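Local coordinates for 2-methyl-3-hydroxypyridine-5-carboxylic acid oxygenase (Mesorhizobium loti, PDB 3ALJ), which probably uses FAD to oxygenate 2-methyl-3-hydroxypyridine-5-carboxylic acid, opening its pyridine ring, at residues A[44-49]-A[122-127]. Residues are numbered along the deposited sequence; the frame is centred on the assembly and turned at random. Where two conformers were deposited one is given.
Sequences SELRAF and VDISVN
L46 reaches I124 and V126 with the end of its side chain, and these three residues form the apolar half of the contact. Its CG lies anti to its own carbonyl carbon (chi1 -53°), and chi2 of 169° extends the chain so that the branched end, CG with its two methyls, does the touching. CD2 meets V126 CG1 at 3.6 Å and I124 CG2 at 3.9 Å, thus bridging a branch of I124, in strand 123-125, and one of V126, just past its end; CD1 adds a looser approach of 4.1 Å to I124 CG2. The leucine runs aslant to both partners rather than alongside them. V126 divides its methyls: CG1 is turned to the leucine while CG2 lies 3.6 Å from the carbonyl O of S44. At the other end, S44 CA lies off one face of the N127 amide, towards its ND2 end and 3.3 Å from ND2; the 3.4 Å between S44 CB and N127 ND2 holds for one of two serine conformers and is less certain. Residues 44-46 and 124-127 run at 146° to each other, roughly antiparallel, and come closest at S44 and N127, CA to CA 4.7 Å. Only 253 Å² is buried in total and no touching residue is fully buried, which marks a surface contact. Helix 106-119 extends the apolar patch, V114 and R118 touching L46. Strand 123-125 pairs in parallel with 36-40 at the edge of the sheet, and the loop leaving 36-40 folds back past it, its L46 side chain about 7 Å from FAD: an arrangement consistent with the Rossmann-type FAD-binding fold of flavoprotein monooxygenases.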
loop_
_atom_site.group_PDB
_atom_site.type_symbol
_atom_site.label_atom_id
_atom_site.label_comp_id
_atom_site.label_asym_id
_atom_site.label_seq_id
_atom_site.Cartn_x
_atom_site.Cartn_y
_atom_site.Cartn_z
ATOM N N SER A 44 18.934 5.916 2.190
ATOM C CA SER A 44 20.211 5.275 2.498
ATOM C C SER A 44 20.082 3.858 2.932
ATOM O O SER A 44 21.068 3.152 2.988
ATOM C CB SER A 44 20.943 6.018 3.607
ATOM O OG SER A 44 20.197 5.900 4.800
ATOM N N GLU A 45 18.835 3.402 3.222
ATOM C CA GLU A 45 18.626 2.008 3.624
ATOM C C GLU A 45 17.330 1.606 2.872
ATOM O O GLU A 45 16.548 2.490 2.482
ATOM C CB GLU A 45 18.275 1.864 5.124
ATOM C CG GLU A 45 19.320 2.277 6.045
ATOM C CD GLU A 45 18.852 2.077 7.467
ATOM O OE1 GLU A 45 19.656 1.475 8.221
ATOM O OE2 GLU A 45 17.690 2.498 7.803
ATOM N N LEU A 46 17.158 0.295 2.804
ATOM C CA LEU A 46 15.878 -0.294 2.323
ATOM C C LEU A 46 14.923 -0.444 3.479
ATOM O O LEU A 46 15.138 -1.308 4.344
ATOM C CB LEU A 46 16.128 -1.610 1.652
ATOM C CG LEU A 46 17.173 -1.570 0.536
ATOM C CD1 LEU A 46 17.523 -3.034 0.141
ATOM C CD2 LEU A 46 16.701 -0.829 -0.702
ATOM N N ARG A 47 13.883 0.405 3.485
ATOM C CA ARG A 47 12.951 0.461 4.679
ATOM C C ARG A 47 11.572 0.849 4.147
ATOM O O ARG A 47 11.378 1.365 3.018
ATOM C CB ARG A 47 13.538 1.431 5.764
ATOM C CG ARG A 47 13.394 2.872 5.405
ATOM C CD ARG A 47 14.594 3.678 6.071
ATOM N NE ARG A 47 14.334 4.376 7.352
ATOM C CZ ARG A 47 14.870 4.133 8.576
ATOM N NH1 ARG A 47 15.731 3.134 8.827
ATOM N NH2 ARG A 47 14.506 4.916 9.591
ATOM N N ALA A 48 10.549 0.533 4.950
ATOM C CA ALA A 48 9.176 0.938 4.610
ATOM C C ALA A 48 8.571 1.609 5.824
ATOM O O ALA A 48 8.471 0.965 6.846
ATOM C CB ALA A 48 8.291 -0.345 4.248
ATOM N N PHE A 49 7.956 2.740 5.592
ATOM C CA PHE A 49 7.259 3.524 6.631
ATOM C C PHE A 49 5.773 3.260 6.588
ATOM O O PHE A 49 5.235 2.787 5.541
ATOM C CB PHE A 49 7.500 4.971 6.244
ATOM C CG PHE A 49 8.905 5.387 6.506
ATOM C CD1 PHE A 49 9.818 5.462 5.439
ATOM C CD2 PHE A 49 9.282 5.740 7.784
ATOM C CE1 PHE A 49 11.149 5.815 5.640
ATOM C CE2 PHE A 49 10.627 6.146 8.034
ATOM C CZ PHE A 49 11.564 6.194 6.940
ATOM N N VAL A 122 18.527 -9.435 -8.398
ATOM C CA VAL A 122 18.319 -8.056 -8.839
ATOM C C VAL A 122 19.417 -7.158 -8.197
ATOM O O VAL A 122 19.766 -7.262 -7.000
ATOM C CB VAL A 122 16.992 -7.588 -8.284
ATOM C CG1 VAL A 122 16.693 -6.142 -8.511
ATOM C CG2 VAL A 122 15.866 -8.395 -8.914
ATOM N N ASP A 123 19.970 -6.294 -9.075
ATOM C CA ASP A 123 20.994 -5.373 -8.599
ATOM C C ASP A 123 20.255 -4.194 -7.924
ATOM O O ASP A 123 19.681 -3.347 -8.625
ATOM C CB ASP A 123 21.739 -4.916 -9.845
ATOM C CG ASP A 123 22.870 -3.979 -9.570
ATOM O OD1 ASP A 123 23.021 -3.529 -8.437
ATOM O OD2 ASP A 123 23.611 -3.735 -10.565
ATOM N N ILE A 124 20.409 -4.050 -6.628
ATOM C CA ILE A 124 19.753 -2.983 -5.863
ATOM C C ILE A 124 20.825 -2.035 -5.367
ATOM O O ILE A 124 21.872 -2.430 -4.805
ATOM C CB ILE A 124 19.081 -3.562 -4.605
ATOM C CG1 ILE A 124 17.914 -4.499 -5.070
ATOM C CG2 ILE A 124 18.516 -2.459 -3.757
ATOM C CD1 ILE A 124 17.308 -5.272 -3.886
ATOM N N SER A 125 20.575 -0.767 -5.653
ATOM C CA SER A 125 21.430 0.303 -5.085
ATOM C C SER A 125 20.652 1.177 -4.129
ATOM O O SER A 125 19.555 1.598 -4.427
ATOM C CB SER A 125 21.899 1.189 -6.226
ATOM O OG SER A 125 22.770 0.475 -7.107
ATOM N N VAL A 126 21.237 1.489 -2.980
ATOM C CA VAL A 126 20.747 2.517 -2.074
ATOM C C VAL A 126 21.503 3.855 -2.261
ATOM O O VAL A 126 22.468 3.897 -3.081
ATOM C CB VAL A 126 20.730 2.162 -0.638
ATOM C CG1 VAL A 126 19.775 0.969 -0.273
ATOM C CG2 VAL A 126 22.223 1.774 -0.133
ATOM N N ASN A 127 20.940 4.930 -1.682
ATOM C CA ASN A 127 21.529 6.290 -1.923
ATOM C C ASN A 127 21.602 6.555 -3.413
ATOM O O ASN A 127 22.579 7.179 -3.969
ATOM C CB ASN A 127 23.010 6.350 -1.378
ATOM C CG ASN A 127 23.100 6.184 0.086
ATOM O OD1 ASN A 127 23.798 5.283 0.610
ATOM N ND2 ASN A 127 22.428 6.987 0.725
#